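PDB 5CXW: penicillin-binding protein 1A from Mycobacterium tuberculosis, which polymerises lipid-linked precursors into glycan strands and cross-links their peptides to build the cell wall, its penicillin-sensitive transpeptidase domain being the part modelled here. Local coordinates for residues N71-Y77 against H228-F232; K260-N265 against P365-V370; A302-A306 against D327-V331. One frame throughout, in Å; residues are numbered along the deposited sequence.

Overall arrangement
Along the chain, contact 1 comes first: it closes a loop of 150 residues, bringing the stretch before strand 233-237 back to the start of strand 74-78, an outermost strand of the five-stranded antiparallel sheet. Contact 2 opens afterwards, on helix 260-270, and closes where the chain beyond helix 343-356 crosses that helix. Contact 3, between strand 303-312 and the loop after strand 315-323, is nested inside the loop of contact 2. Contacts 1 and 3 reach the same sheet, with centres about 29 Å apart on opposite sides of the chain's centre. The centres of contacts 2 and 3 are about 36 Å apart, and no two contacts touch.

Contact 1: N71-Y77 against H228-F232; sequences NGAVRAY and HPPHF
Ala-73 and His-231 form a single beta bridge: His-231 N donates to Gly-72 O (3.1 Å) and Val-74 N donates to His-231 O (2.9 Å), while the end-to-end directions of the two segments differ by 42°. The CA of Pro-230 adds a C-H...O contact to Gly-72 O. Gly-72, with positive phi, brings its backbone N against His-228 CB. The imidazole of His-231 is fixed in rotation by ND1, which gives a nearly straight bond to Pro-229 O in the ring plane. Its chi1 of 63° puts the ring between backbone N and carbonyl carbon, turned back over the other segment with Ala-73 CA over one face and Asn-71 O at its edge. His-228 lays its ring face on Asn-71 CA, 3.8 Å from the ring centroid. Asn-71 OD1 accepts from Ala-73 N, an Asx turn near the start of strand 74-78. Val-74 CG2 sits centrally over one face of Phe-232, whose edge meets the face of Tyr-77 in a T-shaped pair (centroids 5.1 Å apart, planes at 81°). Tyr-77 OH is bonded to Asp-87 and Gln-90. The bridge ties the loop before strand 233-237 to the start of an outermost sheet strand of the transpeptidase domain, away from the ligand pocket. Beyond it, Arg-75 and Ala-76 both face Ser-66 of strand 60-67 in a classic beta bulge. Helix 2-19 touches Tyr-77 and Phe-232 through Gln-10, helix 211-222 meets Phe-232 through Ile-212, and Thr-36 OG1 has one proton to share between Val-74 O and His-231 O.

Contact 2: K260-N265 against P365-V370; sequences KAVADN and PKPTEV
The first turns of helix 260-270 are crossed here by the irregular chain that follows helix 343-356, with Asn-265 as the polar link. Its ND2 donates to Thr-368 O (2.9 Å), nearly along the C=O axis and 3° from the amide plane, and also to Ala-261 O one turn back. That carbonyl accepts Asn-265 N and ND2 from opposite faces of its plane, while Asn-265 OD1 accepts from Gly-375 N. With CG1 anti to the backbone N (chi1 178°), Val-370 turns CG2 to Ala-261 CB (3.6 Å) and close to the same ND2; Pro-367 CB lies against the Asn-265 amide. At the other end Pro-365 CB packs against Asp-264 OD2 (3.4 Å) and Lys-260 NZ (3.6 Å). These two charged groups form a salt bridge of 2.8 Å between NZ and OD2, through the syn lone pair of the carboxylate, and Asp-264 OD1 is bonded to Ser-224 OG. One water donates to Asp-264 OD2 and Lys-366 O, another to Asp-264 O and Pro-365 O. Both N-H groups of ND2, with the acceptor OD1, thus fix the amide's rotation, whereas Asp-264 packs directly on Pro-365 but makes its polar links to the crossing chain through two waters; the lysine beside it would be expected to stabilise the ionised carboxylate.

Contact 3: A302-A306 against D327-V331; sequences ANKDA and DEPLV. With 35P ((2R,4S)-5,5-dimethyl-2-{(1R)-2-oxo-1-[(phenoxyacetyl)amino]ethyl}-1,3-thiazolidine-4-carboxylic acid), chain C; PEG (di(hydroxyethyl)ether), chain D.
The rim of the penicillin V pocket, where strand 303-312 begins, is backed by the loop that follows strand 315-323. Leu-330 N donates to Asn-303 O (2.8 Å, 154° at the hydrogen), tilted 34° from the carbonyl plane, and the CA of Pro-329 makes a C-H...O contact with the same oxygen. A water extends the pairing, donating to Leu-330 O and accepting from Asn-303 N. Apolar contacts lie at both ends: Ala-302 CB rests on Pro-329 CB (3.7 Å), and Leu-330, with CG anti to its backbone N (chi1 -175°), carries CD2 across to Ala-306 CB (3.9 Å) and Lys-304 O. The ligand lies beyond Ala-302 and Asn-303, its phenoxy ring bringing C21 to 3.2 Å from Ala-302 O and 3.4 Å from Asn-303 OD1. The Asn-303 amide is held by ND2, which donates to Ile-338 O. Lys-304, bent at its last two torsions, turns NZ back to the syn lone pair of Asp-305 OD1 in a 2.8 Å salt bridge. The same ammonium donates to Gln-94 OE1 and to O2 of a diethylene glycol fragment probably from the crystallisation liquor. Thr-295 OG1 bonds Asp-305 OD1 and Trp-320 NE1 bonds OD2, so both oxygens are engaged. The Asn-303 side chain is about 10 Å from that of Ser-97, probably the residue that forms the acyl-ester intermediate. The start of strand 303-312, lying next to the outermost strand 289-296 with its KTG sequence from Lys-291, fits the penicillin-binding transpeptidase fold of the beta-lactamase clan.

Contact 1: N71-Y77 against H228-F232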
loop_
_atom_site.group_PDB
_atom_site.type_symbol
_atom_site.label_atom_id
_atom_site.label_comp_id
_atom_site.label_asym_id
_atom_site.label_seq_id
_atom_site.Cartn_x
_atom_site.Cartn_y
_atom_site.Cartn_z
ATOM N N ASN A 71 -0.718 11.411 -11.301
ATOM C CA ASN A 71 -0.278 12.667 -10.718
ATOM C C ASN A 71 -0.123 12.757 -9.228
ATOM O O ASN A 71 0.225 13.812 -8.741
ATOM C CB ASN A 71 -1.263 13.735 -11.202
ATOM C CG ASN A 71 -2.660 13.367 -10.865
ATOM O OD1 ASN A 71 -2.936 12.661 -9.931
ATOM N ND2 ASN A 71 -3.594 13.834 -11.697
ATOM N N GLY A 72 -0.399 11.685 -8.481
ATOM C CA GLY A 72 -0.260 11.735 -7.002
ATOM C C GLY A 72 -1.472 12.248 -6.274
ATOM O O GLY A 72 -1.465 12.323 -5.033
ATOM N N ALA A 73 -2.538 12.593 -7.000
ATOM C CA ALA A 73 -3.756 13.159 -6.379
ATOM C C ALA A 73 -4.453 12.139 -5.497
ATOM O O ALA A 73 -4.628 10.991 -5.880
ATOM C CB ALA A 73 -4.686 13.661 -7.470
ATOM N N VAL A 74 -4.820 12.553 -4.294
ATOM C CA VAL A 74 -5.584 11.705 -3.416
ATOM C C VAL A 74 -7.059 11.758 -3.806
ATOM O O VAL A 74 -7.745 12.800 -3.676
ATOM C CB VAL A 74 -5.365 12.034 -1.929
ATOM C CG1 VAL A 74 -6.299 11.103 -1.068
ATOM C CG2 VAL A 74 -3.917 11.948 -1.515
ATOM N N ARG A 75 -7.570 10.622 -4.274
ATOM C CA ARG A 75 -8.932 10.493 -4.749
ATOM C C ARG A 75 -9.932 10.032 -3.709
ATOM O O ARG A 75 -11.147 10.303 -3.837
ATOM C CB ARG A 75 -9.020 9.559 -5.948
ATOM C CG ARG A 75 -8.162 9.993 -7.118
ATOM C CD ARG A 75 -8.559 11.389 -7.564
ATOM N NE ARG A 75 -7.910 11.733 -8.835
ATOM C CZ ARG A 75 -7.663 13.001 -9.242
ATOM N NH1 ARG A 75 -8.025 14.071 -8.516
ATOM N NH2 ARG A 75 -7.056 13.217 -10.422
ATOM N N ALA A 76 -9.475 9.228 -2.751
ATOM C CA ALA A 76 -10.327 8.761 -1.685
ATOM C C ALA A 76 -9.458 8.613 -0.446
ATOM O O ALA A 76 -8.314 8.208 -0.532
ATOM C CB ALA A 76 -10.947 7.413 -2.023
ATOM N N TYR A 77 -10.031 8.923 0.692
ATOM C CA TYR A 77 -9.285 8.955 1.960
ATOM C C TYR A 77 -10.260 8.765 3.116
ATOM O O TYR A 77 -11.107 9.657 3.407
ATOM C CB TYR A 77 -8.574 10.316 2.105
ATOM C CG TYR A 77 -7.606 10.435 3.259
ATOM C CD1 TYR A 77 -6.286 10.047 3.115
ATOM C CD2 TYR A 77 -8.019 10.921 4.512
ATOM C CE1 TYR A 77 -5.376 10.164 4.141
ATOM C CE2 TYR A 77 -7.121 11.045 5.541
ATOM C CZ TYR A 77 -5.793 10.666 5.341
ATOM O OH TYR A 77 -4.934 10.799 6.357
ATOM N N HIS A 228 4.935 10.500 -7.989
ATOM C CA HIS A 228 4.412 11.855 -7.739
ATOM C C HIS A 228 4.091 11.988 -6.285
ATOM O O HIS A 228 3.392 11.154 -5.746
ATOM C CB HIS A 228 3.147 12.168 -8.574
ATOM C CG HIS A 228 3.275 11.968 -10.054
ATOM N ND1 HIS A 228 3.625 12.978 -10.920
ATOM C CD2 HIS A 228 3.074 10.876 -10.828
ATOM C CE1 HIS A 228 3.627 12.514 -12.163
ATOM N NE2 HIS A 228 3.289 11.245 -12.126
ATOM N N PRO A 229 4.538 13.072 -5.624
ATOM C CA PRO A 229 4.193 13.238 -4.195
ATOM C C PRO A 229 2.682 13.263 -3.980
ATOM O O PRO A 229 1.954 13.914 -4.750
ATOM C CB PRO A 229 4.808 14.601 -3.822
ATOM C CG PRO A 229 5.921 14.727 -4.782
ATOM C CD PRO A 229 5.467 14.137 -6.082
ATOM N N PRO A 230 2.204 12.519 -2.995
ATOM C CA PRO A 230 0.757 12.553 -2.763
ATOM C C PRO A 230 0.308 13.927 -2.316
ATOM O O PRO A 230 1.021 14.584 -1.566
ATOM C CB PRO A 230 0.510 11.511 -1.655
ATOM C CG PRO A 230 1.742 10.784 -1.495
ATOM C CD PRO A 230 2.878 11.486 -2.204
ATOM N N HIS A 231 -0.853 14.332 -2.771
ATOM C CA HIS A 231 -1.369 15.657 -2.369
ATOM C C HIS A 231 -2.857 15.673 -2.450
ATOM O O HIS A 231 -3.481 14.916 -3.223
ATOM C CB HIS A 231 -0.751 16.724 -3.270
ATOM C CG HIS A 231 -1.114 16.572 -4.684
ATOM N ND1 HIS A 231 -0.505 15.648 -5.503
ATOM C CD2 HIS A 231 -2.077 17.167 -5.437
ATOM C CE1 HIS A 231 -1.046 15.712 -6.704
ATOM N NE2 HIS A 231 -1.985 16.637 -6.698
ATOM N N PHE A 232 -3.424 16.568 -1.643
ATOM C CA PHE A 232 -4.847 16.711 -1.433
ATOM C C PHE A 232 -5.422 18.004 -2.069
ATOM O O PHE A 232 -6.618 18.111 -2.224
ATOM C CB PHE A 232 -5.154 16.792 0.083
ATOM C CG PHE A 232 -4.908 15.541 0.858
ATOM C CD1 PHE A 232 -3.605 15.219 1.279
ATOM C CD2 PHE A 232 -5.952 14.652 1.160
ATOM C CE1 PHE A 232 -3.348 14.025 1.979
ATOM C CE2 PHE A 232 -5.684 13.484 1.872
ATOM C CZ PHE A 232 -4.395 13.188 2.282
#

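Contact 2: K260-N265 against P365-V370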
loop_
_atom_site.group_PDB
_atom_site.type_symbol
_atom_site.label_atom_id
_atom_site.label_comp_id
_atom_site.label_asym_id
_atom_site.label_seq_id
_atom_site.Cartn_x
_atom_site.Cartn_y
_atom_site.Cartn_z
ATOM N N LYS A 260 11.005 1.588 -15.648
ATOM C CA LYS A 260 9.774 1.084 -16.237
ATOM C C LYS A 260 9.765 -0.433 -16.355
ATOM O O LYS A 260 8.753 -1.088 -16.060
ATOM C CB LYS A 260 9.569 1.720 -17.607
ATOM C CG LYS A 260 8.404 1.096 -18.415
ATOM C CD LYS A 260 8.043 1.897 -19.632
ATOM C CE LYS A 260 6.970 1.258 -20.504
ATOM N NZ LYS A 260 5.705 0.981 -19.808
ATOM N N ALA A 261 10.863 -1.005 -16.871
ATOM C CA ALA A 261 10.915 -2.452 -17.101
ATOM C C ALA A 261 10.762 -3.207 -15.770
ATOM O O ALA A 261 10.072 -4.252 -15.715
ATOM C CB ALA A 261 12.154 -2.879 -17.840
ATOM N N VAL A 262 11.361 -2.666 -14.716
ATOM C CA VAL A 262 11.230 -3.243 -13.401
ATOM C C VAL A 262 9.801 -3.140 -12.919
ATOM O O VAL A 262 9.194 -4.163 -12.466
ATOM C CB VAL A 262 12.216 -2.577 -12.404
ATOM C CG1 VAL A 262 11.873 -2.968 -10.979
ATOM C CG2 VAL A 262 13.611 -2.965 -12.737
ATOM N N ALA A 263 9.248 -1.952 -12.938
ATOM C CA ALA A 263 7.907 -1.760 -12.406
ATOM C C ALA A 263 6.888 -2.657 -13.149
ATOM O O ALA A 263 6.000 -3.248 -12.528
ATOM C CB ALA A 263 7.500 -0.333 -12.564
ATOM N N ASP A 264 7.004 -2.747 -14.462
ATOM C CA ASP A 264 6.044 -3.515 -15.286
ATOM C C ASP A 264 6.160 -5.040 -15.019
ATOM O O ASP A 264 5.166 -5.779 -15.127
ATOM C CB ASP A 264 6.198 -3.155 -16.761
ATOM C CG ASP A 264 5.792 -1.664 -17.058
ATOM O OD1 ASP A 264 5.138 -0.990 -16.184
ATOM O OD2 ASP A 264 6.094 -1.226 -18.178
ATOM N N ASN A 265 7.362 -5.512 -14.678
ATOM C CA ASN A 265 7.542 -6.893 -14.233
ATOM C C ASN A 265 6.921 -7.143 -12.845
ATOM O O ASN A 265 6.320 -8.228 -12.595
ATOM C CB ASN A 265 9.004 -7.349 -14.254
ATOM C CG ASN A 265 9.409 -7.876 -15.604
ATOM O OD1 ASN A 265 9.165 -9.033 -15.917
ATOM N ND2 ASN A 265 10.043 -7.065 -16.404
ATOM N N PRO A 365 1.002 -2.505 -19.045
ATOM C CA PRO A 365 2.038 -2.493 -20.074
ATOM C C PRO A 365 2.751 -3.822 -20.161
ATOM O O PRO A 365 3.017 -4.451 -19.165
ATOM C CB PRO A 365 2.984 -1.347 -19.627
ATOM C CG PRO A 365 2.296 -0.652 -18.547
ATOM C CD PRO A 365 1.236 -1.512 -17.982
ATOM N N LYS A 366 3.036 -4.273 -21.371
ATOM C CA LYS A 366 3.728 -5.521 -21.559
ATOM C C LYS A 366 5.137 -5.408 -20.964
ATOM O O LYS A 366 5.891 -4.483 -21.275
ATOM C CB LYS A 366 3.855 -5.819 -23.041
ATOM C CG LYS A 366 4.499 -7.140 -23.334
ATOM C CD LYS A 366 4.392 -7.446 -24.841
ATOM C CE LYS A 366 4.383 -8.956 -25.063
ATOM N NZ LYS A 366 5.776 -9.414 -25.232
ATOM N N PRO A 367 5.503 -6.353 -20.113
ATOM C CA PRO A 367 6.867 -6.213 -19.544
ATOM C C PRO A 367 7.940 -6.645 -20.511
ATOM O O PRO A 367 7.698 -7.470 -21.387
ATOM C CB PRO A 367 6.877 -7.212 -18.378
ATOM C CG PRO A 367 5.734 -8.144 -18.629
ATOM C CD PRO A 367 4.719 -7.424 -19.477
ATOM N N THR A 368 9.111 -6.060 -20.392
ATOM C CA THR A 368 10.278 -6.410 -21.217
ATOM C C THR A 368 11.260 -7.122 -20.321
ATOM O O THR A 368 11.011 -7.208 -19.109
ATOM C CB THR A 368 10.925 -5.174 -21.864
ATOM O OG1 THR A 368 11.270 -4.211 -20.864
ATOM C CG2 THR A 368 9.894 -4.502 -22.803
ATOM N N GLU A 369 12.325 -7.685 -20.909
ATOM C CA GLU A 369 13.211 -8.581 -20.193
ATOM C C GLU A 369 13.940 -7.899 -19.037
ATOM O O GLU A 369 14.571 -6.860 -19.235
ATOM C CB GLU A 369 14.272 -9.086 -21.143
ATOM C CG GLU A 369 15.308 -9.993 -20.475
ATOM C CD GLU A 369 16.680 -9.309 -20.196
ATOM O OE1 GLU A 369 17.349 -8.850 -21.185
ATOM O OE2 GLU A 369 17.097 -9.334 -19.007
ATOM N N VAL A 370 13.846 -8.482 -17.834
ATOM C CA VAL A 370 14.661 -8.069 -16.697
ATOM C C VAL A 370 15.140 -9.337 -16.034
ATOM O O VAL A 370 14.369 -10.270 -15.801
ATOM C CB VAL A 370 13.884 -7.220 -15.655
ATOM C CG1 VAL A 370 14.826 -6.872 -14.459
ATOM C CG2 VAL A 370 13.376 -5.957 -16.356
HETATM O O HOH W 1 7.870 -2.810 -19.669
HETATM O O HOH W 2 2.834 -5.348 -16.600
#

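Contact 3: A302-A306 against D327-V331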
loop_
_atom_site.group_PDB
_atom_site.type_symbol
_atom_site.label_atom_id
_atom_site.label_comp_id
_atom_site.label_asym_id
_atom_site.label_seq_id
_atom_site.Cartn_x
_atom_site.Cartn_y
_atom_site.Cartn_z
ATOM N N ALA A 302 -2.521 -16.039 16.112
ATOM C CA ALA A 302 -3.555 -15.146 15.621
ATOM C C ALA A 302 -2.974 -13.893 14.915
ATOM O O ALA A 302 -1.751 -13.668 14.931
ATOM C CB ALA A 302 -4.442 -14.767 16.797
ATOM N N ASN A 303 -3.857 -13.114 14.299
ATOM C CA ASN A 303 -3.501 -12.024 13.378
ATOM C C ASN A 303 -3.669 -10.683 14.075
ATOM O O ASN A 303 -4.463 -10.597 14.995
ATOM C CB ASN A 303 -4.389 -12.059 12.131
ATOM C CG ASN A 303 -4.208 -13.360 11.353
ATOM O OD1 ASN A 303 -3.172 -14.035 11.485
ATOM N ND2 ASN A 303 -5.197 -13.698 10.538
ATOM N N LYS A 304 -2.994 -9.656 13.592
ATOM C CA LYS A 304 -3.046 -8.350 14.174
ATOM C C LYS A 304 -3.491 -7.282 13.211
ATOM O O LYS A 304 -4.386 -6.509 13.533
ATOM C CB LYS A 304 -1.704 -7.962 14.793
ATOM C CG LYS A 304 -1.721 -6.591 15.476
ATOM C CD LYS A 304 -0.506 -6.366 16.361
ATOM C CE LYS A 304 0.790 -6.217 15.548
ATOM N NZ LYS A 304 0.952 -4.885 14.830
ATOM N N ASP A 305 -2.895 -7.255 12.031
ATOM C CA ASP A 305 -3.203 -6.286 10.987
ATOM C C ASP A 305 -3.447 -7.053 9.701
ATOM O O ASP A 305 -2.797 -8.061 9.424
ATOM C CB ASP A 305 -2.065 -5.315 10.667
ATOM C CG ASP A 305 -1.441 -4.682 11.882
ATOM O OD1 ASP A 305 -0.546 -5.289 12.473
ATOM O OD2 ASP A 305 -1.876 -3.546 12.232
ATOM N N ALA A 306 -4.379 -6.577 8.911
ATOM C CA ALA A 306 -4.728 -7.213 7.659
ATOM C C ALA A 306 -4.774 -6.182 6.577
ATOM O O ALA A 306 -5.363 -5.130 6.764
ATOM C CB ALA A 306 -6.034 -7.937 7.813
ATOM N N ASP A 327 -3.820 -4.256 20.039
ATOM C CA ASP A 327 -3.376 -5.157 21.113
ATOM C C ASP A 327 -4.349 -6.342 21.315
ATOM O O ASP A 327 -4.492 -6.837 22.431
ATOM C CB ASP A 327 -3.364 -4.365 22.435
ATOM C CG ASP A 327 -4.751 -3.931 22.856
ATOM O OD1 ASP A 327 -5.729 -4.047 22.062
ATOM O OD2 ASP A 327 -4.899 -3.459 24.003
ATOM N N GLU A 328 -5.081 -6.741 20.282
ATOM C CA GLU A 328 -5.993 -7.881 20.419
ATOM C C GLU A 328 -6.013 -8.614 19.064
ATOM O O GLU A 328 -6.007 -7.958 18.017
ATOM C CB GLU A 328 -7.389 -7.439 20.895
ATOM C CG GLU A 328 -8.434 -7.025 19.856
ATOM C CD GLU A 328 -9.854 -6.759 20.420
ATOM O OE1 GLU A 328 -10.025 -6.691 21.658
ATOM O OE2 GLU A 328 -10.839 -6.608 19.626
ATOM N N PRO A 329 -6.001 -9.952 19.068
ATOM C CA PRO A 329 -6.170 -10.675 17.831
ATOM C C PRO A 329 -7.352 -10.187 17.022
ATOM O O PRO A 329 -8.415 -9.910 17.574
ATOM C CB PRO A 329 -6.451 -12.097 18.317
ATOM C CG PRO A 329 -5.586 -12.188 19.546
ATOM C CD PRO A 329 -5.806 -10.878 20.215
ATOM N N LEU A 330 -7.184 -10.169 15.709
ATOM C CA LEU A 330 -8.146 -9.628 14.818
ATOM C C LEU A 330 -9.054 -10.729 14.283
ATOM O O LEU A 330 -8.586 -11.617 13.573
ATOM C CB LEU A 330 -7.401 -8.890 13.701
ATOM C CG LEU A 330 -8.192 -8.118 12.681
ATOM C CD1 LEU A 330 -8.903 -6.900 13.267
ATOM C CD2 LEU A 330 -7.296 -7.712 11.514
ATOM N N VAL A 331 -10.334 -10.696 14.648
ATOM C CA VAL A 331 -11.292 -11.741 14.269
ATOM C C VAL A 331 -12.633 -11.158 13.894
ATOM O O VAL A 331 -12.970 -10.038 14.289
ATOM C CB VAL A 331 -11.517 -12.809 15.391
ATOM C CG1 VAL A 331 -10.237 -13.564 15.694
ATOM C CG2 VAL A 331 -12.087 -12.162 16.708
HETATM C C24 35P C . 2.391 -16.178 11.915
HETATM C C23 35P C . 1.807 -16.533 13.128
HETATM C C22 35P C . 0.565 -16.045 13.467
HETATM C C21 35P C . -0.133 -15.207 12.610
HETATM C C20 35P C . 0.422 -14.845 11.401
HETATM C C19 35P C . 1.696 -15.346 11.042
HETATM O O1 35P C . 2.304 -15.043 9.848
HETATM C C2 35P C . 1.534 -14.416 8.827
HETATM C C3 35P C . 2.309 -14.461 7.540
HETATM O O18 35P C . 3.132 -15.345 7.350
HETATM N N4 35P C . 1.994 -13.503 6.681
HETATM C C5 35P C . 2.601 -13.435 5.360
HETATM C C6 35P C . 2.521 -12.033 4.913
HETATM O O17 35P C . 1.732 -11.177 5.363
HETATM C C8 35P C . 1.892 -14.342 4.261
HETATM N N7 35P C . 1.031 -13.386 3.626
HETATM S S11 35P C . 0.860 -15.614 4.756
HETATM C C10 35P C . -0.653 -14.931 4.270
HETATM C C12 35P C . -1.709 -15.128 5.358
HETATM C C15 35P C . -1.212 -15.529 3.006
HETATM C C9 35P C . -0.328 -13.441 4.113
HETATM C C13 35P C . -1.194 -12.578 3.250
HETATM O O14 35P C . -0.791 -12.383 2.062
HETATM O O16 35P C . -2.211 -12.079 3.777
HETATM O O2 PEG D . 3.273 -3.781 16.370
HETATM C C3 PEG D . 3.630 -2.477 16.807
HETATM C C4 PEG D . 3.770 -1.606 15.589
HETATM O O4 PEG D . 5.151 -1.466 15.326
HETATM O O HOH W 3 -6.665 -13.515 14.378
#